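Local coordinates for protein phosphodiesterase MJ0936 (Methanocaldococcus jannaschii, PDB 2AHD) that belongs to the calcineurin-like phosphoesterases, a family of alpha/beta proteins in which two mixed beta-sheets pack together with helices around them, at residues A[21-26]-A[150-155]; A[29-34]-A[49-54]; A[4-9]-A[138-143]. One frame throughout, in Å; residues are numbered along the deposited sequence.

Overall arrangement
The chain starts in strand 3-6, where 4-9 is the first half of contact 3. Helix 13-24 follows, and its C-terminal end with the two residues after it forms 21-26 of contact 1. Strand 30-33 comes next. Contact 2 pairs it with strand 52-56 and closes a short loop of 14 residues around helix 43-46. The chain then adds edge strand 79-81 and builds the second sheet before the loop 138-143 returns to 4-9. Strand 149-154 finally meets the helix end in contact 1. Contacts 1 and 3 both close long loops, and these cross. Contact 2 falls within both. All three reach the six-stranded sheet: strand 3-6 lies between 30-33 and 149-154.

Contact 1 of 3, residues A[21-26]-A[150-155]; sequences EIFNDE and IGILDT
Helix-on-sheet packing in the calcineurin-like phosphoesterase fold brings I22 and F23 against I150 and I152. The helix 13-24 is the crossover of a beta-alpha-beta unit formed with strands 3-6 and 30-33. Its C-terminal end also reaches past strand 3-6 to the next strand, 149-154. The CA atoms of F23 and I152 are 8.2 Å apart, so F23 and the isoleucine side chains span most of the gap, and the G151 carbonyl is the backbone group they reach. I150 and I152 both face the helix. G151 lies between them.

F23 carries much of the contact. Its CG stands anti to the carbonyl carbon (chi1 -77°), and the ring reaches across to the strand. The strand meets it mainly at the rim. CG1 of I152 lies in the ring plane, 3.8 Å from F23 CE1. The carbonyl O of G151 is also near that plane, 3.5 Å from the same F23 CE1. CB of I150 approaches F23 CZ at 4.0 Å, obliquely to the ring. F23 and I152 run antiparallel, flank against flank.

I22 adds a second apolar touch, methyl to methyl. Its CD1 is 4.0 Å from CD1 of I150. The I150 CG1 branch sits between backbone N and carbonyl carbon (chi1 57°), and CD1 at its end is the atom that meets I22. I163 of strand 159-164 extends this apolar patch against I22, I150 and I152. M6 of strand 3-6 continues it beside F23 and I150.

E26 follows the helix. Its carboxylate forms a salt bridge with K2 through OE2, with a long, weak ion pair to R161. The hydrocarbon end of I152 lies against this charged group, its CD1 3.5 Å from E26 OE2.

Contact 2 of 3, residues A[29-34]-A[49-54]; sequences ETVIHC and LNANII
V31 and N52 meet through their peptide groups, which, with those of H33 and I54, are the flat groups that join the two strands. They meet N-H to C=O and do not stack. The imidazole of H33 turns away from 49-54 and stacks on the ring of F37. T30, I32, N52 and I54 occupy one face of the sheet, V31 and I53 the other.

Strands 30-33 and 52-56 are parallel neighbours in a beta-alpha-beta unit with helix 43-46. V31 N donates to N52 O at 2.7 Å, nearly in line with the carbonyl (C=O...N 171°). I54 N returns a bond to V31 O at 3.0 Å. H33 N reaches I54 O at 3.1 Å, tilted 32° from the carbonyl plane. N52 N to E29 O, at 3.4 Å, is weak.

On the V31 face, V31 CG2 is anti to the carbonyl carbon and touches A51 CB at 3.8 Å and L49 CD2 at 3.9 Å. F23 of helix 13-24 touches both V31 and L49. The bonds alternate in direction along the ladder, which fixes the register. The pairing is firmer toward H33 and I54 than at the E29 end.

Contact 3 of 3, residues A[4-9]-A[138-143]; sequences GIMSDT and GECCGY
The first torsions of T9 and C140 set their side chains against each other. In T9, OG1 sits between the backbone N and the carbonyl carbon (chi1 48°), which leaves CG2 anti to the carbonyl carbon and turns it to C140 CB, 3.5 Å from T9 CG2. In C140, SG is anti to the backbone N (chi1 -173°). This places C140 SG 3.8 Å from T9 CG2. CE of M6 comes to the same sulfur, C140 SG, at 4.2 Å.

The polar link is a single amide. C140 N donates to S7 O at 3.2 Å, almost straight along the S7 carbonyl, with an N-H...O angle of 162°. A weak second bond runs from C140 N to D8 O, also at 3.2 Å. One N-H thus serves two carbonyls of the turn.

D8 and T9 open the D-T-H sequence that ends at H10. It matches the D-x-H signature of the family, which in relatives lies at the metal site. D8 OD1 accepts from H120 N. E139 is held by H122, L144 N and T145, while T9 OG1 bonds to D36 O.

The two segments meet where strand 3-6 runs out into a loop. In the chain, 138-143 follows strand 133-136 of the second sheet and precedes strand 149-154 of the first. M6 packs on A19 and F23 of helix 13-24, T9 on I16 of that helix, and C140 on I150 of strand 149-154.

Contact 1 of 3, residues A[21-26]-A[150-155]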
ATOM      1  N   GLU A  21     -12.200  -7.567  -1.124  1.00 75.53           N
ATOM      2  CA  GLU A  21     -12.569  -8.969  -1.321  1.00 77.35           C
ATOM      3  C   GLU A  21     -11.365  -9.795  -1.738  1.00 77.36           C
ATOM      4  O   GLU A  21     -10.997 -10.761  -1.074  1.00 77.72           O
ATOM      5  CB  GLU A  21     -13.620  -9.111  -2.406  1.00 79.59           C
ATOM      6  CG  GLU A  21     -14.966  -8.561  -2.053  1.00 85.64           C
ATOM      7  CD  GLU A  21     -16.043  -9.118  -2.966  1.00 89.80           C
ATOM      8  OE1 GLU A  21     -15.837  -9.088  -4.205  1.00 92.22           O
ATOM      9  OE2 GLU A  21     -17.090  -9.584  -2.451  1.00 91.98           O
ATOM     10  N   ILE A  22     -10.773  -9.410  -2.862  1.00 77.07           N
ATOM     11  CA  ILE A  22      -9.606 -10.084  -3.405  1.00 76.26           C
ATOM     12  C   ILE A  22      -8.548 -10.350  -2.346  1.00 77.11           C
ATOM     13  O   ILE A  22      -7.947 -11.418  -2.314  1.00 76.51           O
ATOM     14  CB  ILE A  22      -8.985  -9.241  -4.516  1.00 74.38           C
ATOM     15  CG1 ILE A  22      -9.961  -9.164  -5.686  1.00 72.12           C
ATOM     16  CG2 ILE A  22      -7.633  -9.811  -4.923  1.00 73.15           C
ATOM     17  CD1 ILE A  22      -9.465  -8.333  -6.826  1.00 72.80           C
ATOM     18  N   PHE A  23      -8.318  -9.371  -1.482  1.00 78.96           N
ATOM     19  CA  PHE A  23      -7.320  -9.522  -0.431  1.00 80.75           C
ATOM     20  C   PHE A  23      -7.767 -10.506   0.653  1.00 82.05           C
ATOM     21  O   PHE A  23      -6.965 -10.915   1.500  1.00 82.28           O
ATOM     22  CB  PHE A  23      -6.981  -8.158   0.198  1.00 80.14           C
ATOM     23  CG  PHE A  23      -6.070  -7.302  -0.644  1.00 78.73           C
ATOM     24  CD1 PHE A  23      -5.161  -7.886  -1.524  1.00 78.37           C
ATOM     25  CD2 PHE A  23      -6.088  -5.916  -0.527  1.00 79.07           C
ATOM     26  CE1 PHE A  23      -4.282  -7.102  -2.273  1.00 78.12           C
ATOM     27  CE2 PHE A  23      -5.213  -5.122  -1.270  1.00 79.15           C
ATOM     28  CZ  PHE A  23      -4.308  -5.719  -2.146  1.00 78.63           C
ATOM     29  N   ASN A  24      -9.048 -10.874   0.626  1.00 82.75           N
ATOM     30  CA  ASN A  24      -9.591 -11.824   1.585  1.00 82.95           C
ATOM     31  C   ASN A  24      -9.618 -13.212   0.957  1.00 84.92           C
ATOM     32  O   ASN A  24      -9.202 -14.183   1.580  1.00 85.42           O
ATOM     33  CB  ASN A  24     -10.997 -11.416   2.015  1.00 80.17           C
ATOM     34  CG  ASN A  24     -10.997 -10.198   2.909  1.00 79.13           C
ATOM     35  OD1 ASN A  24     -10.011  -9.914   3.589  1.00 77.57           O
ATOM     36  ND2 ASN A  24     -12.111  -9.483   2.934  1.00 77.81           N
ATOM     37  N   ASP A  25     -10.090 -13.293  -0.285  1.00 87.50           N
ATOM     38  CA  ASP A  25     -10.168 -14.557  -1.017  1.00 89.35           C
ATOM     39  C   ASP A  25      -8.778 -15.110  -1.268  1.00 90.56           C
ATOM     40  O   ASP A  25      -8.592 -15.989  -2.106  1.00 91.10           O
ATOM     41  CB  ASP A  25     -10.884 -14.368  -2.360  1.00 91.10           C
ATOM     42  CG  ASP A  25     -12.299 -13.849  -2.201  1.00 93.45           C
ATOM     43  OD1 ASP A  25     -13.030 -13.776  -3.212  1.00 94.23           O
ATOM     44  OD2 ASP A  25     -12.680 -13.509  -1.062  1.00 95.29           O
ATOM     45  N   GLU A  26      -7.804 -14.569  -0.548  1.00 91.24           N
ATOM     46  CA  GLU A  26      -6.424 -15.002  -0.645  1.00 92.50           C
ATOM     47  C   GLU A  26      -5.865 -14.751   0.738  1.00 93.57           C
ATOM     48  O   GLU A  26      -6.324 -13.854   1.431  1.00 93.46           O
ATOM     49  CB  GLU A  26      -5.664 -14.187  -1.694  1.00 92.57           C
ATOM     50  CG  GLU A  26      -6.289 -14.234  -3.087  1.00 93.42           C
ATOM     51  CD  GLU A  26      -5.267 -14.382  -4.205  1.00 93.53           C
ATOM     52  OE1 GLU A  26      -5.672 -14.376  -5.386  1.00 94.05           O
ATOM     53  OE2 GLU A  26      -4.062 -14.513  -3.914  1.00 93.74           O
ATOM     54  N   ILE A 150      -3.987  -3.439  -8.151  1.00 58.66           N
ATOM     55  CA  ILE A 150      -3.511  -3.669  -6.795  1.00 59.70           C
ATOM     56  C   ILE A 150      -2.483  -4.746  -7.019  1.00 61.82           C
ATOM     57  O   ILE A 150      -2.230  -5.125  -8.159  1.00 61.09           O
ATOM     58  CB  ILE A 150      -4.599  -4.213  -5.844  1.00 58.35           C
ATOM     59  CG1 ILE A 150      -5.184  -5.504  -6.414  1.00 57.86           C
ATOM     60  CG2 ILE A 150      -5.665  -3.166  -5.606  1.00 57.22           C
ATOM     61  CD1 ILE A 150      -6.377  -6.025  -5.659  1.00 56.39           C
ATOM     62  N   GLY A 151      -1.888  -5.241  -5.943  1.00 65.34           N
ATOM     63  CA  GLY A 151      -0.885  -6.273  -6.091  1.00 68.91           C
ATOM     64  C   GLY A 151      -0.751  -7.161  -4.878  1.00 70.59           C
ATOM     65  O   GLY A 151      -1.150  -6.789  -3.783  1.00 69.84           O
ATOM     66  N   ILE A 152      -0.203  -8.351  -5.090  1.00 73.90           N
ATOM     67  CA  ILE A 152       0.019  -9.298  -4.008  1.00 76.74           C
ATOM     68  C   ILE A 152       1.458  -9.812  -4.070  1.00 79.31           C
ATOM     69  O   ILE A 152       1.898 -10.369  -5.085  1.00 78.96           O
ATOM     70  CB  ILE A 152      -0.967 -10.488  -4.066  1.00 75.98           C
ATOM     71  CG1 ILE A 152      -2.399  -9.984  -3.930  1.00 74.94           C
ATOM     72  CG2 ILE A 152      -0.688 -11.447  -2.930  1.00 77.36           C
ATOM     73  CD1 ILE A 152      -3.419 -11.080  -3.734  1.00 74.40           C
ATOM     74  N   LEU A 153       2.186  -9.595  -2.976  1.00 82.57           N
ATOM     75  CA  LEU A 153       3.579 -10.012  -2.856  1.00 85.57           C
ATOM     76  C   LEU A 153       3.736 -11.297  -2.055  1.00 88.93           C
ATOM     77  O   LEU A 153       3.052 -11.515  -1.052  1.00 89.03           O
ATOM     78  CB  LEU A 153       4.406  -8.920  -2.187  1.00 83.02           C
ATOM     79  CG  LEU A 153       5.882  -9.262  -2.013  1.00 80.65           C
ATOM     80  CD1 LEU A 153       6.489  -9.580  -3.353  1.00 80.84           C
ATOM     81  CD2 LEU A 153       6.599  -8.103  -1.381  1.00 80.28           C
ATOM     82  N   ASP A 154       4.657 -12.137  -2.508  1.00 92.52           N
ATOM     83  CA  ASP A 154       4.937 -13.408  -1.856  1.00 95.95           C
ATOM     84  C   ASP A 154       6.219 -13.266  -1.034  1.00 97.13           C
ATOM     85  O   ASP A 154       7.310 -13.566  -1.518  1.00 97.03           O
ATOM     86  CB  ASP A 154       5.115 -14.498  -2.917  1.00 97.95           C
ATOM     87  CG  ASP A 154       5.081 -15.895  -2.331  1.00 99.91           C
ATOM     88  OD1 ASP A 154       4.065 -16.226  -1.680  1.00101.47           O
ATOM     89  OD2 ASP A 154       6.057 -16.658  -2.526  1.00 99.93           O
ATOM     90  N   THR A 155       6.086 -12.800   0.204  1.00 99.05           N
ATOM     91  CA  THR A 155       7.240 -12.612   1.084  1.00101.12           C
ATOM     92  C   THR A 155       8.052 -13.892   1.146  1.00102.32           C
ATOM     93  O   THR A 155       9.241 -13.890   1.464  1.00102.92           O
ATOM     94  CB  THR A 155       6.802 -12.234   2.513  1.00101.07           C
ATOM     95  OG1 THR A 155       5.788 -13.143   2.958  1.00101.54           O
ATOM     96  CG2 THR A 155       6.261 -10.806   2.551  1.00101.30           C
TER

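Contact 2 of 3, residues A[29-34]-A[49-54]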
ATOM      1  N   GLU A  29      -1.855 -11.904   4.811  1.00 94.56           N
ATOM      2  CA  GLU A  29      -1.759 -11.729   6.251  1.00 93.67           C
ATOM      3  C   GLU A  29      -2.037 -10.263   6.593  1.00 91.46           C
ATOM      4  O   GLU A  29      -2.843  -9.953   7.472  1.00 91.16           O
ATOM      5  CB  GLU A  29      -0.355 -12.151   6.737  1.00 94.89           C
ATOM      6  CG  GLU A  29       0.756 -12.039   5.676  1.00 96.00           C
ATOM      7  CD  GLU A  29       2.175 -12.265   6.229  1.00 97.64           C
ATOM      8  OE1 GLU A  29       2.660 -11.418   7.020  1.00 96.68           O
ATOM      9  OE2 GLU A  29       2.808 -13.289   5.861  1.00 97.42           O
ATOM     10  N   THR A  30      -1.378  -9.365   5.874  1.00 88.50           N
ATOM     11  CA  THR A  30      -1.551  -7.939   6.099  1.00 85.55           C
ATOM     12  C   THR A  30      -1.667  -7.201   4.757  1.00 83.96           C
ATOM     13  O   THR A  30      -1.396  -7.775   3.698  1.00 83.64           O
ATOM     14  CB  THR A  30      -0.364  -7.370   6.883  1.00 85.13           C
ATOM     15  OG1 THR A  30       0.621  -6.893   5.966  1.00 85.12           O
ATOM     16  CG2 THR A  30       0.270  -8.450   7.745  1.00 85.58           C
ATOM     17  N   VAL A  31      -2.079  -5.933   4.807  1.00 81.12           N
ATOM     18  CA  VAL A  31      -2.229  -5.127   3.599  1.00 77.49           C
ATOM     19  C   VAL A  31      -1.572  -3.766   3.743  1.00 75.88           C
ATOM     20  O   VAL A  31      -1.767  -3.080   4.743  1.00 75.74           O
ATOM     21  CB  VAL A  31      -3.710  -4.903   3.243  1.00 76.95           C
ATOM     22  CG1 VAL A  31      -3.816  -3.969   2.068  1.00 77.58           C
ATOM     23  CG2 VAL A  31      -4.370  -6.220   2.888  1.00 76.23           C
ATOM     24  N   ILE A  32      -0.786  -3.393   2.735  1.00 74.02           N
ATOM     25  CA  ILE A  32      -0.097  -2.099   2.702  1.00 71.02           C
ATOM     26  C   ILE A  32      -0.853  -1.152   1.763  1.00 69.47           C
ATOM     27  O   ILE A  32      -1.194  -1.524   0.641  1.00 70.08           O
ATOM     28  CB  ILE A  32       1.336  -2.238   2.163  1.00 70.32           C
ATOM     29  CG1 ILE A  32       2.119  -3.231   3.004  1.00 68.40           C
ATOM     30  CG2 ILE A  32       2.024  -0.889   2.161  1.00 70.70           C
ATOM     31  CD1 ILE A  32       3.529  -3.409   2.532  1.00 67.78           C
ATOM     32  N   HIS A  33      -1.116   0.064   2.225  1.00 66.97           N
ATOM     33  CA  HIS A  33      -1.824   1.060   1.431  1.00 65.37           C
ATOM     34  C   HIS A  33      -0.982   2.305   1.576  1.00 64.13           C
ATOM     35  O   HIS A  33      -0.919   2.886   2.643  1.00 65.11           O
ATOM     36  CB  HIS A  33      -3.214   1.284   2.017  1.00 64.71           C
ATOM     37  CG  HIS A  33      -4.061   2.240   1.238  1.00 65.24           C
ATOM     38  ND1 HIS A  33      -3.647   3.516   0.922  1.00 64.80           N
ATOM     39  CD2 HIS A  33      -5.319   2.124   0.754  1.00 65.17           C
ATOM     40  CE1 HIS A  33      -4.614   4.144   0.280  1.00 63.98           C
ATOM     41  NE2 HIS A  33      -5.641   3.323   0.166  1.00 64.40           N
ATOM     42  N   CYS A  34      -0.320   2.724   0.517  1.00 63.07           N
ATOM     43  CA  CYS A  34       0.541   3.886   0.652  1.00 64.17           C
ATOM     44  C   CYS A  34      -0.008   5.188   0.137  1.00 65.05           C
ATOM     45  O   CYS A  34       0.560   6.244   0.385  1.00 64.73           O
ATOM     46  CB  CYS A  34       1.885   3.622  -0.030  1.00 63.71           C
ATOM     47  SG  CYS A  34       1.902   2.278  -1.231  1.00 57.99           S
ATOM     48  N   LEU A  49     -12.030  -5.988   6.155  1.00 83.13           N
ATOM     49  CA  LEU A  49     -10.869  -6.620   5.539  1.00 83.65           C
ATOM     50  C   LEU A  49     -10.219  -7.514   6.595  1.00 84.19           C
ATOM     51  O   LEU A  49      -9.943  -7.055   7.706  1.00 84.72           O
ATOM     52  CB  LEU A  49      -9.873  -5.541   5.097  1.00 82.29           C
ATOM     53  CG  LEU A  49      -8.480  -5.968   4.634  1.00 80.81           C
ATOM     54  CD1 LEU A  49      -8.564  -6.585   3.252  1.00 81.66           C
ATOM     55  CD2 LEU A  49      -7.560  -4.767   4.624  1.00 80.27           C
ATOM     56  N   ASN A  50      -9.968  -8.776   6.263  1.00 84.23           N
ATOM     57  CA  ASN A  50      -9.352  -9.673   7.236  1.00 84.66           C
ATOM     58  C   ASN A  50      -7.967  -9.222   7.702  1.00 83.62           C
ATOM     59  O   ASN A  50      -7.754  -8.991   8.894  1.00 83.84           O
ATOM     60  CB  ASN A  50      -9.268 -11.098   6.686  1.00 85.69           C
ATOM     61  CG  ASN A  50     -10.631 -11.749   6.547  1.00 87.22           C
ATOM     62  OD1 ASN A  50     -11.566 -11.439   7.295  1.00 86.98           O
ATOM     63  ND2 ASN A  50     -10.751 -12.667   5.595  1.00 88.61           N
ATOM     64  N   ALA A  51      -7.031  -9.096   6.768  1.00 82.69           N
ATOM     65  CA  ALA A  51      -5.668  -8.690   7.095  1.00 82.00           C
ATOM     66  C   ALA A  51      -5.591  -7.358   7.842  1.00 82.15           C
ATOM     67  O   ALA A  51      -6.559  -6.602   7.889  1.00 82.33           O
ATOM     68  CB  ALA A  51      -4.853  -8.620   5.830  1.00 81.71           C
ATOM     69  N   ASN A  52      -4.437  -7.074   8.438  1.00 82.14           N
ATOM     70  CA  ASN A  52      -4.249  -5.818   9.162  1.00 82.29           C
ATOM     71  C   ASN A  52      -3.669  -4.787   8.196  1.00 81.56           C
ATOM     72  O   ASN A  52      -3.293  -5.122   7.073  1.00 82.00           O
ATOM     73  CB  ASN A  52      -3.302  -6.012  10.339  1.00 84.08           C
ATOM     74  CG  ASN A  52      -1.935  -6.470   9.902  1.00 85.73           C
ATOM     75  OD1 ASN A  52      -1.793  -7.535   9.291  1.00 85.15           O
ATOM     76  ND2 ASN A  52      -0.916  -5.666  10.202  1.00 86.21           N
ATOM     77  N   ILE A  53      -3.559  -3.540   8.640  1.00 79.97           N
ATOM     78  CA  ILE A  53      -3.084  -2.484   7.757  1.00 78.18           C
ATOM     79  C   ILE A  53      -1.846  -1.693   8.157  1.00 77.54           C
ATOM     80  O   ILE A  53      -1.645  -1.339   9.321  1.00 77.33           O
ATOM     81  CB  ILE A  53      -4.226  -1.466   7.489  1.00 77.31           C
ATOM     82  CG1 ILE A  53      -5.453  -2.196   6.933  1.00 76.25           C
ATOM     83  CG2 ILE A  53      -3.751  -0.391   6.520  1.00 77.16           C
ATOM     84  CD1 ILE A  53      -6.671  -1.331   6.764  1.00 74.81           C
ATOM     85  N   ILE A  54      -1.021  -1.423   7.152  1.00 76.84           N
ATOM     86  CA  ILE A  54       0.196  -0.627   7.299  1.00 76.39           C
ATOM     87  C   ILE A  54       0.019   0.414   6.198  1.00 76.26           C
ATOM     88  O   ILE A  54       0.259   0.131   5.025  1.00 77.06           O
ATOM     89  CB  ILE A  54       1.489  -1.435   7.002  1.00 76.22           C
ATOM     90  CG1 ILE A  54       1.500  -2.749   7.788  1.00 76.24           C
ATOM     91  CG2 ILE A  54       2.706  -0.603   7.367  1.00 74.64           C
ATOM     92  CD1 ILE A  54       0.478  -3.773   7.310  1.00 76.82           C
TER

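Contact 3 of 3, residues A[4-9]-A[138-143]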
ATOM      1  N   GLY A   4      -0.804  -8.044   0.713  1.00 82.20           N
ATOM      2  CA  GLY A   4      -1.416  -7.245  -0.330  1.00 78.11           C
ATOM      3  C   GLY A   4      -0.977  -5.789  -0.347  1.00 75.20           C
ATOM      4  O   GLY A   4      -0.815  -5.154   0.699  1.00 75.02           O
ATOM      5  N   ILE A   5      -0.795  -5.256  -1.551  1.00 72.20           N
ATOM      6  CA  ILE A   5      -0.373  -3.871  -1.730  1.00 67.69           C
ATOM      7  C   ILE A   5      -1.402  -3.075  -2.537  1.00 65.01           C
ATOM      8  O   ILE A   5      -1.942  -3.567  -3.535  1.00 65.72           O
ATOM      9  CB  ILE A   5       0.958  -3.805  -2.481  1.00 67.27           C
ATOM     10  CG1 ILE A   5       1.933  -4.820  -1.895  1.00 66.46           C
ATOM     11  CG2 ILE A   5       1.533  -2.412  -2.384  1.00 67.23           C
ATOM     12  CD1 ILE A   5       3.247  -4.897  -2.639  1.00 67.49           C
ATOM     13  N   MET A   6      -1.680  -1.853  -2.099  1.00 60.47           N
ATOM     14  CA  MET A   6      -2.613  -0.990  -2.805  1.00 55.54           C
ATOM     15  C   MET A   6      -2.142   0.454  -2.612  1.00 54.38           C
ATOM     16  O   MET A   6      -1.174   0.694  -1.895  1.00 53.33           O
ATOM     17  CB  MET A   6      -4.061  -1.227  -2.317  1.00 50.94           C
ATOM     18  CG  MET A   6      -4.385  -0.803  -0.906  1.00 46.90           C
ATOM     19  SD  MET A   6      -5.932  -1.509  -0.367  1.00 41.34           S
ATOM     20  CE  MET A   6      -7.044  -0.876  -1.446  1.00 38.72           C
ATOM     21  N   SER A   7      -2.791   1.406  -3.278  1.00 54.31           N
ATOM     22  CA  SER A   7      -2.405   2.818  -3.183  1.00 52.83           C
ATOM     23  C   SER A   7      -3.349   3.716  -3.976  1.00 53.15           C
ATOM     24  O   SER A   7      -4.034   3.257  -4.883  1.00 52.68           O
ATOM     25  CB  SER A   7      -0.966   2.992  -3.695  1.00 50.84           C
ATOM     26  OG  SER A   7      -0.527   4.333  -3.604  1.00 47.06           O
ATOM     27  N   ASP A   8      -3.381   4.998  -3.626  1.00 54.57           N
ATOM     28  CA  ASP A   8      -4.227   5.970  -4.320  1.00 55.63           C
ATOM     29  C   ASP A   8      -5.588   5.389  -4.688  1.00 55.45           C
ATOM     30  O   ASP A   8      -5.814   5.031  -5.838  1.00 56.65           O
ATOM     31  CB  ASP A   8      -3.551   6.448  -5.611  1.00 54.89           C
ATOM     32  CG  ASP A   8      -2.075   6.674  -5.444  1.00 55.90           C
ATOM     33  OD1 ASP A   8      -1.704   7.483  -4.586  1.00 58.11           O
ATOM     34  OD2 ASP A   8      -1.277   6.042  -6.173  1.00 58.40           O
ATOM     35  N   THR A   9      -6.490   5.298  -3.723  1.00 54.72           N
ATOM     36  CA  THR A   9      -7.815   4.772  -3.993  1.00 55.38           C
ATOM     37  C   THR A   9      -8.779   5.910  -4.335  1.00 56.27           C
ATOM     38  O   THR A   9      -9.785   5.709  -5.017  1.00 56.44           O
ATOM     39  CB  THR A   9      -8.342   4.010  -2.796  1.00 55.26           C
ATOM     40  OG1 THR A   9      -8.153   4.800  -1.614  1.00 55.41           O
ATOM     41  CG2 THR A   9      -7.623   2.688  -2.666  1.00 54.26           C
ATOM     42  N   GLY A 138       0.284   0.811  -8.415  1.00 56.06           N
ATOM     43  CA  GLY A 138      -0.558   1.472  -9.390  1.00 55.75           C
ATOM     44  C   GLY A 138      -1.741   2.073  -8.648  1.00 56.33           C
ATOM     45  O   GLY A 138      -1.824   1.971  -7.430  1.00 56.95           O
ATOM     46  N   GLU A 139      -2.670   2.682  -9.375  1.00 56.64           N
ATOM     47  CA  GLU A 139      -3.824   3.324  -8.766  1.00 56.45           C
ATOM     48  C   GLU A 139      -5.022   2.407  -8.674  1.00 57.52           C
ATOM     49  O   GLU A 139      -5.466   1.829  -9.661  1.00 59.38           O
ATOM     50  CB  GLU A 139      -4.196   4.565  -9.568  1.00 57.51           C
ATOM     51  CG  GLU A 139      -4.280   4.302 -11.054  1.00 58.05           C
ATOM     52  CD  GLU A 139      -4.890   5.438 -11.820  1.00 59.15           C
ATOM     53  OE1 GLU A 139      -5.101   5.281 -13.036  1.00 58.80           O
ATOM     54  OE2 GLU A 139      -5.165   6.483 -11.212  1.00 59.78           O
ATOM     55  N   CYS A 140      -5.562   2.277  -7.476  1.00 57.35           N
ATOM     56  CA  CYS A 140      -6.713   1.426  -7.277  1.00 56.75           C
ATOM     57  C   CYS A 140      -7.959   2.030  -7.927  1.00 55.82           C
ATOM     58  O   CYS A 140      -8.833   1.305  -8.389  1.00 56.07           O
ATOM     59  CB  CYS A 140      -6.926   1.218  -5.783  1.00 57.43           C
ATOM     60  SG  CYS A 140      -8.197   0.030  -5.373  1.00 60.39           S
ATOM     61  N   CYS A 141      -8.039   3.357  -7.970  1.00 55.58           N
ATOM     62  CA  CYS A 141      -9.186   4.038  -8.584  1.00 54.44           C
ATOM     63  C   CYS A 141      -9.106   3.923 -10.099  1.00 54.15           C
ATOM     64  O   CYS A 141     -10.130   3.884 -10.781  1.00 53.65           O
ATOM     65  CB  CYS A 141      -9.207   5.511  -8.197  1.00 52.38           C
ATOM     66  SG  CYS A 141      -7.712   6.367  -8.645  1.00 52.80           S
ATOM     67  N   GLY A 142      -7.879   3.872 -10.609  1.00 53.75           N
ATOM     68  CA  GLY A 142      -7.652   3.749 -12.037  1.00 53.95           C
ATOM     69  C   GLY A 142      -8.034   4.986 -12.812  1.00 54.99           C
ATOM     70  O   GLY A 142      -8.030   4.967 -14.036  1.00 54.96           O
ATOM     71  N   TYR A 143      -8.339   6.068 -12.094  1.00 56.89           N
ATOM     72  CA  TYR A 143      -8.772   7.341 -12.690  1.00 55.71           C
ATOM     73  C   TYR A 143      -7.883   7.958 -13.744  1.00 56.64           C
ATOM     74  O   TYR A 143      -8.354   8.354 -14.807  1.00 57.30           O
ATOM     75  CB  TYR A 143      -8.984   8.404 -11.614  1.00 53.71           C
ATOM     76  CG  TYR A 143     -10.261   8.263 -10.845  1.00 52.87           C
ATOM     77  CD1 TYR A 143     -11.446   7.943 -11.484  1.00 51.13           C
ATOM     78  CD2 TYR A 143     -10.294   8.496  -9.475  1.00 54.46           C
ATOM     79  CE1 TYR A 143     -12.645   7.859 -10.778  1.00 53.33           C
ATOM     80  CE2 TYR A 143     -11.489   8.414  -8.753  1.00 54.63           C
ATOM     81  CZ  TYR A 143     -12.663   8.095  -9.413  1.00 54.41           C
ATOM     82  OH  TYR A 143     -13.844   8.004  -8.706  1.00 54.32           O
TER